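Local coordinates for TonB-dependent siderophore receptor (Pseudomonas aeruginosa 39016, PDB 5NEC), which probably imports ferric siderophores across the outer membrane by a TonB-dependent route, and belongs to the receptor repertoire considered for uptake of siderophore-drug conjugates, at residues P58-K63 against K595-A600; D177-F182 against N186-L191; N199-D204 against G722-F727; T383-N388 against P392-A397; V487-P490 against G494-Y497. All coordinates share one frame; numbering follows the deposited sequence.

Contact 1: P58-K63 against K595-A600; sequences PKQVIK and KWKVFA
Val61 and Phe599 mark the closest backbone approach, 7.9 Å between Val61 CA and Phe599 CA, so the short helix begun by Pro58 and the strand that starts at Trp596 meet through side chains alone. Pro58 holds the N-cap position, and Pro58 O accepts from Ile62 N at 3.3 Å in the first full helical turn. From the strand, Phe599 and Lys597 both project toward the helix. The Phe599 ring swings out with CG trans to its backbone N (chi1 -172°), and Val61 lays one methyl over a face of it, CG2 standing 4.1 Å from Phe599 CG. Pro58 and Phe599 reach toward each other, Pro58 CD lying 3.9 Å from Phe599 CE1, oblique to the ring. This is the plug-against-barrel packing of a TonB-dependent receptor: the helix belongs to the plug domain, the strand to the barrel around it, and Thr55 and Val57 of plug strand 54-57 also touch the Phe599 ring. Further along, the contact turns polar at its margin. The Lys597 chain, bent at chi3, crosses Gln60 at about a right angle and brings NZ to 4.1 Å from Gln60 CG, a touch on the methylene rather than on the amide. The ammonium bonds instead to the Thr31 carbonyl and makes a cation-pi contact with Tyr33, while Gln60 NE2 bonds to Asp64.

Contact 2: D177-F182 against N186-L191; sequences DLNQEF and NAAFRL
Asp177 and Arg190 form a salt bridge with two nearly parallel bonds. Arg190 presents its guanidinium side-on, NE to Asp177 OD1 and NH2 to Asp177 OD2, both at 2.8 Å, and each oxygen uses its syn lone pair. The two planes lie 4° apart, a flat pairing made possible by the fully extended Arg190 chain. A second cation, Lys152, also bonds to Asp177 OD2, which probably steadies the carboxylate's negative charge. Asn179 OD1 sits 3.5 Å from Arg190 CD, its amide plane perpendicular to the guanidinium; its ND2 is bonded to the Lys155 carbonyl.

The backbones pair as antiparallel strands. Leu178 with Leu191, Gln180 with Phe189 and Phe182 with Ala187 are hydrogen-bonded pairs, each closed by two N-H...O bonds. The last is the least regular: Ala187 N reaches Phe182 O at 3.2 Å and 148°.

Apolar contacts lie on the face bearing Leu178, Phe182 and Phe189. With chi1 at 70°, the Phe182 ring folds back over the partner strand, and Ala187 CB makes a CH-pi contact 3.9 Å from the Phe182 ring centroid. Leu178 CD2 meets Phe189 CD2 at 4.2 Å.

The pair forms the turn end of the beta hairpin 172-182 and 187-200 in the barrel wall. Strand 159-167 bonds alongside the first arm and strand 206-219 alongside the second, where Leu217 touches both Phe182 and Phe189.

Contact 3: N199-D204 against G722-F727; sequences NVAGRD and GRTILF
Ala201 and Gly722 are joined by the single direct hydrogen bond of this contact. Gly722 N gives its proton to Ala201 O at 2.9 Å, and the N-H points straight at the oxygen (165°). The nitrogen nevertheless stands well above the carbonyl plane, 55° out of it, and does not follow a carbonyl lone pair. No beta bridge joins the two segments.

A water supplies the second polar link. It accepts from Ala201 N at 2.8 Å and also bonds to Thr724 OG1 at 2.8 Å, so that both backbone polar atoms of Ala201 are engaged by this segment, one directly and one through solvent. The Thr724 hydroxyl is placed for this by its chi1 of -57°, which sets OG1 beside its own backbone N.

Close packing centres on the Ala201 methyl. It points toward 722-727 and touches two oxygens, with Ala201 CB 3.3 Å from Arg723 O and equally near Thr724 OG1. Arg723 starts away from 199-204, and its NH1 bonds to the Val702 carbonyl.

Ala201 is the second residue of a type II beta turn from Val200 to Arg203, closed by Arg203 N to Val200 O at 3.1 Å, with Gly202 at positive phi in the third position. The contact thus sets a turn after strand 187-200 against the lead-in to the final strand, 724-733, near the seam where a transmembrane beta-barrel closes on its first strand, 159-167.

Contact 4: T383-N388 against P392-A397; sequences TGLGSN and PSLIGA
Leu385 and Leu394 reach each other by different first torsions. In Leu385, CG lies opposite the backbone N (chi1 178°), whereas in Leu394 it lies opposite the carbonyl carbon (chi1 -65°) and the chain then extends to place CD1 foremost. That one methyl does the touching: Leu394 CD1 lies against the flank of the Leu385 side chain, 3.7 Å from its root, Leu385 CB, and the same from one terminal methyl, Leu385 CD2. The two side chains cross at about a right angle, so the contact is methyl against branch. The other branch of Leu394 turns toward the backbone of 383-388, where Leu394 CD2 is 4.5 Å from Thr383 O, a marginal approach. No hydrogen bond spans the two segments.

Both segments belong to the long loop between strands 357-379 and 403-405 of the barrel domain, and neither contains regular helix or strand. The shape of the first comes from an ST turn, in which Leu385 N donates to Thr383 OG1 at 3.1 Å and 161°. The same hydroxyl also bonds to the Lys389 carbonyl, tying the turn toward 392-397. A backbone bond from Thr383 N to Ser387 O at 3.0 Å closes the bend. Thr383 is buried against Trp329 of strand 327-354 and Cys403, while Leu385 lies on the protein surface. On the other segment, the Leu394 and Gly396 carbonyls must share or compete for the one Ser399 hydroxyl proton.

Contact 5: V487-P490 against G494-Y497; sequences VWKP and GSIY
Trp488 and Ile496 form a hydrogen-bonded antiparallel pair at the regular end of this contact. Trp488 N meets Ile496 O at 2.8 Å in an almost straight bond (177°), and the return bond from Ile496 N to Trp488 O, at 2.9 Å, is more bent. Next to it, Val487 and Tyr497 make a non-hydrogen-bonded pair. The close packing lies on the buried side of the hairpin, where Val487 CG1 lies close to Ser495 OG (3.1 Å, short enough to be treated with caution) and Val487 CG2 rests on Tyr497 CB. Lys489 curls in as well: bends at chi3 and chi4 (67° and 52°) fold the chain back so that NZ donates to Gly494 O at 3.1 Å, from above the carbonyl plane. The ammonium is further held by a salt bridge to Asp49 and by the Pro492 carbonyl, which together probably stabilise its charge in this buried position.

The other face is partly exposed, and its contacts are longer. There Trp488 and Ile496 lie side by side, and Ile496 CD1 spans Trp488 CE3 and CZ3, 3.9 Å from each. Pro490 covers part of one indole face, its CG near the rim of the ring and 4.2 Å from Ile496 CD1.

The segments close the beta hairpin of strands 471-488 and 494-503. Strand 447-464 continues the wall beyond Val487, with Trp447 stacked on Trp488; strand 534-545 follows beyond Tyr497, whose hydroxyl bonds to Glu538. Leu48 and Pro51 pack against the inner side.

From the N terminus, the plug helix at 58-63 opens contact 1, which closes only at strand 596-609 and so ties plug to barrel across 531 intervening residues. Contact 2, contact 4 and contact 5 all fall within that span. Contacts 2 and 5 close short hairpins in the barrel wall, their centres about 41 Å apart, and contact 4 folds a long loop on itself at the far side of the chain's centre. Contact 3 opens at 199-204, after contact 2 has closed, and ends at 722-727; its segments alternate with those of contact 1, so the two cross, and it encloses contacts 4 and 5. Contacts 2 and 3 share strand 187-200.

Contact 1: P58-K63 against K595-A600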
# COMPACT_ATOMS: atom_id res chain seq x y z
N PRO A 58 4.02 -1.03 13.13
CA PRO A 58 5.28 -0.47 13.61
C PRO A 58 6.51 -1.14 13.01
O PRO A 58 6.43 -2.27 12.51
CB PRO A 58 5.22 -0.74 15.11
CG PRO A 58 4.44 -2.00 15.22
CD PRO A 58 3.47 -2.03 14.07
N LYS A 59 7.63 -0.44 13.10
CA LYS A 59 8.94 -0.90 12.65
C LYS A 59 9.22 -2.37 12.97
O LYS A 59 9.71 -3.11 12.12
CB LYS A 59 10.03 -0.04 13.30
CG LYS A 59 11.44 -0.25 12.75
CD LYS A 59 12.52 0.12 13.76
CE LYS A 59 12.50 1.60 14.06
NZ LYS A 59 13.14 1.96 15.36
N GLN A 60 8.93 -2.77 14.20
CA GLN A 60 9.31 -4.08 14.70
C GLN A 60 8.52 -5.20 14.03
O GLN A 60 9.08 -6.28 13.82
CB GLN A 60 9.12 -4.16 16.23
CG GLN A 60 9.89 -5.29 16.89
CD GLN A 60 11.38 -5.24 16.59
OE1 GLN A 60 11.98 -4.17 16.59
NE2 GLN A 60 11.95 -6.37 16.27
N VAL A 61 7.25 -4.94 13.69
CA VAL A 61 6.45 -5.89 12.92
C VAL A 61 7.01 -6.05 11.50
O VAL A 61 7.09 -7.16 10.98
CB VAL A 61 4.95 -5.54 12.94
CG1 VAL A 61 4.15 -6.39 11.96
CG2 VAL A 61 4.39 -5.76 14.33
N ILE A 62 7.42 -4.93 10.89
CA ILE A 62 8.05 -4.92 9.57
C ILE A 62 9.33 -5.76 9.57
O ILE A 62 9.53 -6.56 8.66
CB ILE A 62 8.31 -3.47 9.07
CG1 ILE A 62 6.99 -2.73 8.86
CG2 ILE A 62 9.14 -3.45 7.77
CD1 ILE A 62 7.11 -1.22 8.80
N LYS A 63 10.16 -5.62 10.60
CA LYS A 63 11.38 -6.43 10.75
C LYS A 63 11.09 -7.90 11.08
O LYS A 63 11.67 -8.77 10.47
CB LYS A 63 12.30 -5.87 11.83
CG LYS A 63 12.88 -4.51 11.49
CD LYS A 63 13.97 -4.12 12.48
CE LYS A 63 14.46 -2.69 12.24
NZ LYS A 63 15.12 -2.12 13.45
N LYS A 595 6.64 -11.64 27.92
CA LYS A 595 7.33 -12.33 26.83
C LYS A 595 6.51 -12.51 25.54
O LYS A 595 7.08 -12.82 24.51
CB LYS A 595 7.79 -13.70 27.31
CG LYS A 595 8.69 -13.67 28.53
CD LYS A 595 9.13 -15.10 28.85
CE LYS A 595 10.37 -15.10 29.71
NZ LYS A 595 10.66 -16.50 30.11
N TRP A 596 5.20 -12.28 25.60
CA TRP A 596 4.28 -12.66 24.54
C TRP A 596 3.65 -11.42 23.90
O TRP A 596 2.82 -10.75 24.53
CB TRP A 596 3.21 -13.60 25.12
CG TRP A 596 2.27 -14.23 24.13
CD1 TRP A 596 2.48 -14.41 22.80
CD2 TRP A 596 0.99 -14.79 24.42
NE1 TRP A 596 1.40 -15.04 22.23
CE2 TRP A 596 0.47 -15.28 23.20
CE3 TRP A 596 0.21 -14.92 25.58
CZ2 TRP A 596 -0.79 -15.89 23.11
CZ3 TRP A 596 -1.03 -15.52 25.49
CH2 TRP A 596 -1.52 -16.01 24.26
N LYS A 597 4.05 -11.12 22.66
CA LYS A 597 3.53 -9.98 21.89
C LYS A 597 2.54 -10.40 20.82
O LYS A 597 2.59 -11.51 20.29
CB LYS A 597 4.67 -9.21 21.23
CG LYS A 597 5.58 -8.55 22.24
CD LYS A 597 6.46 -7.49 21.61
CE LYS A 597 7.52 -8.12 20.72
NZ LYS A 597 8.56 -7.13 20.35
N VAL A 598 1.64 -9.48 20.48
CA VAL A 598 0.60 -9.74 19.50
C VAL A 598 0.30 -8.49 18.65
O VAL A 598 0.31 -7.36 19.14
CB VAL A 598 -0.66 -10.32 20.19
CG1 VAL A 598 -1.46 -9.23 20.89
CG2 VAL A 598 -1.52 -11.07 19.19
N PHE A 599 0.07 -8.73 17.35
CA PHE A 599 -0.43 -7.72 16.44
C PHE A 599 -1.44 -8.43 15.56
O PHE A 599 -1.08 -9.32 14.79
CB PHE A 599 0.72 -7.15 15.62
CG PHE A 599 0.35 -5.98 14.77
CD1 PHE A 599 0.31 -4.69 15.33
CD2 PHE A 599 0.08 -6.13 13.41
CE1 PHE A 599 -0.02 -3.58 14.56
CE2 PHE A 599 -0.25 -5.03 12.62
CZ PHE A 599 -0.30 -3.75 13.20
N ALA A 600 -2.72 -8.08 15.70
CA ALA A 600 -3.81 -8.88 15.16
C ALA A 600 -5.07 -8.07 14.90
O ALA A 600 -5.30 -7.06 15.55
CB ALA A 600 -4.12 -10.05 16.09

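Contact 2: D177-F182 against N186-L191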
# COMPACT_ATOMS: atom_id res chain seq x y z
N ASP A 177 21.83 1.53 6.96
CA ASP A 177 21.08 2.65 7.58
C ASP A 177 22.02 3.34 8.58
O ASP A 177 22.16 2.91 9.73
CB ASP A 177 19.78 2.14 8.24
CG ASP A 177 18.87 3.27 8.77
OD1 ASP A 177 19.09 4.47 8.50
OD2 ASP A 177 17.89 2.94 9.49
N LEU A 178 22.68 4.39 8.09
CA LEU A 178 23.71 5.14 8.81
C LEU A 178 23.18 6.51 9.20
O LEU A 178 22.68 7.21 8.33
CB LEU A 178 24.92 5.30 7.90
CG LEU A 178 26.06 6.17 8.41
CD1 LEU A 178 27.38 5.53 8.07
CD2 LEU A 178 25.99 7.60 7.86
N ASN A 179 23.31 6.90 10.48
CA ASN A 179 22.86 8.21 10.99
C ASN A 179 23.95 8.83 11.90
O ASN A 179 24.27 8.27 12.94
CB ASN A 179 21.53 8.06 11.75
CG ASN A 179 20.95 9.40 12.21
OD1 ASN A 179 20.02 9.94 11.59
ND2 ASN A 179 21.49 9.93 13.31
N GLN A 180 24.49 9.98 11.50
CA GLN A 180 25.63 10.63 12.17
C GLN A 180 25.34 12.09 12.51
O GLN A 180 24.97 12.86 11.64
CB GLN A 180 26.85 10.59 11.24
CG GLN A 180 28.21 10.66 11.92
CD GLN A 180 28.97 9.34 11.86
OE1 GLN A 180 29.03 8.68 10.82
NE2 GLN A 180 29.57 8.96 12.98
N GLU A 181 25.53 12.47 13.78
CA GLU A 181 25.48 13.89 14.16
C GLU A 181 26.69 14.65 13.63
O GLU A 181 27.76 14.08 13.43
CB GLU A 181 25.39 14.05 15.67
CG GLU A 181 24.07 13.59 16.26
CD GLU A 181 23.94 13.87 17.76
OE1 GLU A 181 24.91 14.36 18.38
OE2 GLU A 181 22.86 13.57 18.34
N PHE A 182 26.49 15.94 13.35
CA PHE A 182 27.57 16.87 13.04
C PHE A 182 27.15 18.30 13.46
O PHE A 182 26.07 18.47 14.05
CB PHE A 182 28.01 16.76 11.57
CG PHE A 182 26.99 17.27 10.56
CD1 PHE A 182 25.83 16.55 10.28
CD2 PHE A 182 27.20 18.46 9.88
CE1 PHE A 182 24.91 17.03 9.35
CE2 PHE A 182 26.28 18.94 8.96
CZ PHE A 182 25.14 18.22 8.70
N ASN A 186 23.99 19.81 16.61
CA ASN A 186 22.88 20.63 16.09
C ASN A 186 22.29 20.10 14.77
O ASN A 186 21.19 20.51 14.41
CB ASN A 186 23.30 22.08 15.91
CG ASN A 186 23.72 22.70 17.20
OD1 ASN A 186 24.83 23.23 17.30
ND2 ASN A 186 22.87 22.61 18.23
N ALA A 187 23.01 19.23 14.07
CA ALA A 187 22.56 18.67 12.81
C ALA A 187 22.88 17.18 12.71
O ALA A 187 23.65 16.64 13.50
CB ALA A 187 23.19 19.43 11.65
N ALA A 188 22.27 16.53 11.72
CA ALA A 188 22.50 15.10 11.49
C ALA A 188 22.32 14.74 10.02
O ALA A 188 21.56 15.38 9.31
CB ALA A 188 21.58 14.26 12.36
N PHE A 189 23.08 13.75 9.58
CA PHE A 189 23.04 13.22 8.23
C PHE A 189 22.61 11.76 8.36
O PHE A 189 23.10 11.05 9.24
CB PHE A 189 24.42 13.31 7.60
CG PHE A 189 24.56 12.57 6.30
CD1 PHE A 189 23.88 13.00 5.15
CD2 PHE A 189 25.39 11.44 6.20
CE1 PHE A 189 24.02 12.32 3.93
CE2 PHE A 189 25.53 10.76 4.97
CZ PHE A 189 24.85 11.20 3.84
N ARG A 190 21.71 11.32 7.49
CA ARG A 190 21.30 9.93 7.44
C ARG A 190 21.32 9.42 6.02
O ARG A 190 20.90 10.13 5.10
CB ARG A 190 19.91 9.76 8.05
CG ARG A 190 19.48 8.32 8.23
CD ARG A 190 18.24 8.24 9.10
NE ARG A 190 17.91 6.87 9.47
CZ ARG A 190 16.92 6.52 10.29
NH1 ARG A 190 16.14 7.44 10.85
NH2 ARG A 190 16.71 5.23 10.56
N LEU A 191 21.82 8.20 5.83
CA LEU A 191 21.84 7.58 4.51
C LEU A 191 21.25 6.18 4.63
O LEU A 191 21.71 5.41 5.47
CB LEU A 191 23.26 7.51 3.99
CG LEU A 191 23.46 6.98 2.57
CD1 LEU A 191 22.66 7.79 1.55
CD2 LEU A 191 24.94 6.92 2.21

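Contact 3: N199-D204 against G722-F727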
# COMPACT_ATOMS: atom_id res chain seq x y z
N ASN A 199 14.16 -14.10 -7.23
CA ASN A 199 13.12 -14.77 -8.03
C ASN A 199 11.84 -14.82 -7.19
O ASN A 199 11.79 -14.22 -6.10
CB ASN A 199 13.58 -16.17 -8.44
CG ASN A 199 14.82 -16.13 -9.29
OD1 ASN A 199 15.07 -15.18 -10.01
ND2 ASN A 199 15.61 -17.17 -9.23
N VAL A 200 10.80 -15.50 -7.66
CA VAL A 200 9.57 -15.68 -6.88
C VAL A 200 9.27 -17.17 -6.74
O VAL A 200 9.14 -17.86 -7.74
CB VAL A 200 8.36 -14.94 -7.51
CG1 VAL A 200 7.10 -15.12 -6.67
CG2 VAL A 200 8.67 -13.46 -7.69
N ALA A 201 9.14 -17.65 -5.50
CA ALA A 201 8.83 -19.05 -5.22
C ALA A 201 7.54 -19.49 -5.92
O ALA A 201 6.49 -18.83 -5.79
CB ALA A 201 8.72 -19.31 -3.73
N GLY A 202 7.63 -20.58 -6.67
CA GLY A 202 6.50 -21.13 -7.39
C GLY A 202 6.08 -20.37 -8.62
O GLY A 202 4.97 -20.57 -9.10
N ARG A 203 6.93 -19.48 -9.15
CA ARG A 203 6.65 -18.81 -10.43
C ARG A 203 7.90 -18.96 -11.33
O ARG A 203 8.97 -18.49 -10.99
CB ARG A 203 6.32 -17.33 -10.23
CG ARG A 203 5.29 -16.99 -9.17
CD ARG A 203 3.89 -17.49 -9.46
NE ARG A 203 3.39 -17.04 -10.75
CZ ARG A 203 3.01 -17.82 -11.78
NH1 ARG A 203 3.02 -19.13 -11.72
NH2 ARG A 203 2.60 -17.25 -12.90
N ASP A 204 7.74 -19.61 -12.48
CA ASP A 204 8.84 -19.77 -13.43
C ASP A 204 9.24 -18.37 -13.98
O ASP A 204 8.38 -17.57 -14.33
CB ASP A 204 8.45 -20.73 -14.60
CG ASP A 204 8.26 -22.21 -14.16
OD1 ASP A 204 8.64 -22.60 -13.03
OD2 ASP A 204 7.75 -23.02 -14.98
N GLY A 722 4.99 -18.86 -3.35
CA GLY A 722 4.93 -20.12 -2.60
C GLY A 722 5.78 -20.06 -1.33
O GLY A 722 6.17 -18.98 -0.91
N ARG A 723 6.06 -21.22 -0.73
CA ARG A 723 6.94 -21.31 0.43
C ARG A 723 8.30 -20.67 0.14
O ARG A 723 8.94 -20.96 -0.87
CB ARG A 723 7.13 -22.76 0.92
CG ARG A 723 8.12 -22.86 2.08
CD ARG A 723 8.00 -24.13 2.89
NE ARG A 723 8.09 -25.32 2.05
CZ ARG A 723 7.19 -26.32 1.98
NH1 ARG A 723 6.09 -26.34 2.74
NH2 ARG A 723 7.39 -27.33 1.14
N THR A 724 8.72 -19.82 1.06
CA THR A 724 9.97 -19.09 0.95
C THR A 724 10.66 -19.09 2.31
O THR A 724 10.04 -18.79 3.34
CB THR A 724 9.68 -17.66 0.45
OG1 THR A 724 8.98 -17.75 -0.80
CG2 THR A 724 10.96 -16.87 0.26
N ILE A 725 11.94 -19.43 2.31
CA ILE A 725 12.77 -19.48 3.52
C ILE A 725 13.80 -18.36 3.42
O ILE A 725 14.53 -18.29 2.43
CB ILE A 725 13.42 -20.88 3.68
CG1 ILE A 725 12.32 -21.96 3.75
CG2 ILE A 725 14.31 -20.93 4.92
CD1 ILE A 725 12.79 -23.39 3.73
N LEU A 726 13.85 -17.48 4.41
CA LEU A 726 14.79 -16.33 4.41
C LEU A 726 15.67 -16.40 5.66
O LEU A 726 15.17 -16.61 6.77
CB LEU A 726 14.02 -15.00 4.38
CG LEU A 726 13.00 -14.76 3.25
CD1 LEU A 726 12.15 -13.53 3.53
CD2 LEU A 726 13.68 -14.66 1.89
N PHE A 727 16.99 -16.27 5.47
CA PHE A 727 17.94 -16.14 6.57
C PHE A 727 18.53 -14.75 6.54
O PHE A 727 19.11 -14.36 5.54
CB PHE A 727 19.08 -17.17 6.47
CG PHE A 727 19.88 -17.32 7.75
CD1 PHE A 727 19.49 -18.23 8.75
CD2 PHE A 727 21.02 -16.54 7.97
CE1 PHE A 727 20.23 -18.35 9.93
CE2 PHE A 727 21.76 -16.67 9.16
CZ PHE A 727 21.36 -17.57 10.14
O HOH W 1 9.43 -16.20 -3.14

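Contact 4: T383-N388 against P392-A397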
# COMPACT_ATOMS: atom_id res chain seq x y z
N THR A 383 -2.07 -13.96 -34.18
CA THR A 383 -1.87 -15.42 -34.11
C THR A 383 -1.91 -16.11 -35.47
O THR A 383 -1.47 -17.24 -35.58
CB THR A 383 -2.92 -16.11 -33.24
OG1 THR A 383 -4.22 -15.97 -33.83
CG2 THR A 383 -2.91 -15.56 -31.81
N GLY A 384 -2.46 -15.43 -36.47
CA GLY A 384 -2.70 -16.02 -37.78
C GLY A 384 -4.12 -16.54 -37.93
O GLY A 384 -4.53 -16.80 -39.04
N LEU A 385 -4.86 -16.67 -36.82
CA LEU A 385 -6.25 -17.13 -36.81
C LEU A 385 -7.17 -16.14 -36.07
O LEU A 385 -7.18 -16.09 -34.84
CB LEU A 385 -6.32 -18.50 -36.13
CG LEU A 385 -7.70 -19.16 -35.98
CD1 LEU A 385 -8.27 -19.44 -37.35
CD2 LEU A 385 -7.60 -20.42 -35.17
N GLY A 386 -7.93 -15.33 -36.81
CA GLY A 386 -8.77 -14.27 -36.25
C GLY A 386 -8.07 -13.34 -35.26
O GLY A 386 -8.69 -12.94 -34.27
N SER A 387 -6.79 -13.03 -35.50
CA SER A 387 -5.95 -12.13 -34.63
C SER A 387 -5.54 -12.68 -33.25
O SER A 387 -4.36 -12.63 -32.88
CB SER A 387 -6.61 -10.75 -34.45
OG SER A 387 -7.14 -10.27 -35.68
N ASN A 388 -6.50 -13.22 -32.50
CA ASN A 388 -6.28 -13.60 -31.09
C ASN A 388 -6.79 -15.02 -30.74
O ASN A 388 -6.96 -15.34 -29.55
CB ASN A 388 -6.98 -12.56 -30.19
CG ASN A 388 -8.45 -12.40 -30.50
OD1 ASN A 388 -9.05 -13.24 -31.17
ND2 ASN A 388 -9.05 -11.35 -29.99
N PRO A 392 -3.92 -26.12 -30.37
CA PRO A 392 -2.61 -26.78 -30.28
C PRO A 392 -1.73 -26.82 -31.54
O PRO A 392 -0.52 -26.85 -31.44
CB PRO A 392 -2.96 -28.18 -29.77
CG PRO A 392 -4.16 -27.93 -28.90
CD PRO A 392 -4.96 -26.91 -29.69
N SER A 393 -2.34 -26.78 -32.72
CA SER A 393 -1.58 -26.74 -33.98
C SER A 393 -0.88 -25.40 -34.22
O SER A 393 0.10 -25.35 -34.98
CB SER A 393 -2.48 -27.07 -35.17
OG SER A 393 -3.30 -25.97 -35.53
N LEU A 394 -1.37 -24.34 -33.60
CA LEU A 394 -0.77 -22.99 -33.71
C LEU A 394 0.28 -22.68 -32.63
O LEU A 394 1.06 -21.75 -32.78
CB LEU A 394 -1.87 -21.91 -33.71
CG LEU A 394 -2.83 -21.95 -34.91
CD1 LEU A 394 -4.00 -21.00 -34.71
CD2 LEU A 394 -2.12 -21.63 -36.23
N ILE A 395 0.33 -23.48 -31.57
CA ILE A 395 1.32 -23.29 -30.50
C ILE A 395 2.75 -23.26 -31.04
O ILE A 395 3.11 -24.10 -31.83
CB ILE A 395 1.23 -24.40 -29.44
CG1 ILE A 395 -0.08 -24.25 -28.65
CG2 ILE A 395 2.44 -24.36 -28.50
CD1 ILE A 395 -0.33 -25.43 -27.72
N GLY A 396 3.56 -22.29 -30.62
CA GLY A 396 4.94 -22.19 -31.08
C GLY A 396 5.04 -21.42 -32.38
O GLY A 396 4.30 -20.47 -32.60
N ALA A 397 5.94 -21.86 -33.25
CA ALA A 397 6.33 -21.09 -34.43
C ALA A 397 5.22 -20.78 -35.44
O ALA A 397 5.27 -19.72 -36.06
CB ALA A 397 7.50 -21.76 -35.14

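Contact 5: V487-P490 against G494-Y497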
# COMPACT_ATOMS: atom_id res chain seq x y z
N VAL A 487 -15.95 11.60 21.91
CA VAL A 487 -15.25 10.58 22.70
C VAL A 487 -15.68 10.68 24.17
O VAL A 487 -15.61 11.75 24.75
CB VAL A 487 -13.73 10.74 22.59
CG1 VAL A 487 -12.99 9.62 23.31
CG2 VAL A 487 -13.34 10.78 21.13
N TRP A 488 -16.12 9.56 24.74
CA TRP A 488 -16.42 9.44 26.16
C TRP A 488 -15.37 8.52 26.77
O TRP A 488 -15.16 7.42 26.27
CB TRP A 488 -17.84 8.86 26.39
CG TRP A 488 -18.21 8.69 27.86
CD1 TRP A 488 -18.02 9.59 28.87
CD2 TRP A 488 -18.82 7.54 28.47
NE1 TRP A 488 -18.46 9.08 30.05
CE2 TRP A 488 -18.97 7.83 29.84
CE3 TRP A 488 -19.27 6.31 27.98
CZ2 TRP A 488 -19.54 6.93 30.73
CZ3 TRP A 488 -19.83 5.41 28.86
CH2 TRP A 488 -19.97 5.72 30.23
N LYS A 489 -14.71 8.98 27.83
CA LYS A 489 -13.72 8.19 28.56
C LYS A 489 -14.25 7.89 29.97
O LYS A 489 -14.10 8.72 30.88
CB LYS A 489 -12.39 8.93 28.60
CG LYS A 489 -11.82 9.22 27.22
CD LYS A 489 -10.50 9.98 27.29
CE LYS A 489 -9.36 9.18 27.91
NZ LYS A 489 -9.17 7.83 27.29
N PRO A 490 -14.89 6.72 30.16
CA PRO A 490 -15.39 6.40 31.50
C PRO A 490 -14.24 6.37 32.51
O PRO A 490 -14.38 6.96 33.58
CB PRO A 490 -16.01 5.00 31.34
CG PRO A 490 -16.19 4.81 29.88
CD PRO A 490 -15.10 5.60 29.23
N GLY A 494 -9.72 4.02 28.79
CA GLY A 494 -10.92 3.49 28.14
C GLY A 494 -11.52 4.59 27.31
O GLY A 494 -11.46 5.76 27.68
N SER A 495 -12.12 4.21 26.19
CA SER A 495 -12.61 5.17 25.22
C SER A 495 -13.80 4.57 24.47
O SER A 495 -13.78 3.40 24.09
CB SER A 495 -11.47 5.54 24.26
OG SER A 495 -11.59 6.88 23.84
N ILE A 496 -14.86 5.36 24.30
CA ILE A 496 -16.04 4.95 23.54
C ILE A 496 -16.37 6.13 22.67
O ILE A 496 -16.49 7.23 23.18
CB ILE A 496 -17.22 4.59 24.47
CG1 ILE A 496 -16.91 3.30 25.25
CG2 ILE A 496 -18.49 4.40 23.67
CD1 ILE A 496 -17.83 3.04 26.44
N TYR A 497 -16.49 5.92 21.36
CA TYR A 497 -16.60 7.03 20.40
C TYR A 497 -17.70 6.83 19.37
O TYR A 497 -17.99 5.71 18.96
CB TYR A 497 -15.25 7.32 19.72
CG TYR A 497 -14.77 6.27 18.74
CD1 TYR A 497 -15.08 6.36 17.39
CD2 TYR A 497 -13.98 5.21 19.16
CE1 TYR A 497 -14.64 5.39 16.48
CE2 TYR A 497 -13.52 4.23 18.26
CZ TYR A 497 -13.86 4.33 16.92
OH TYR A 497 -13.42 3.37 16.03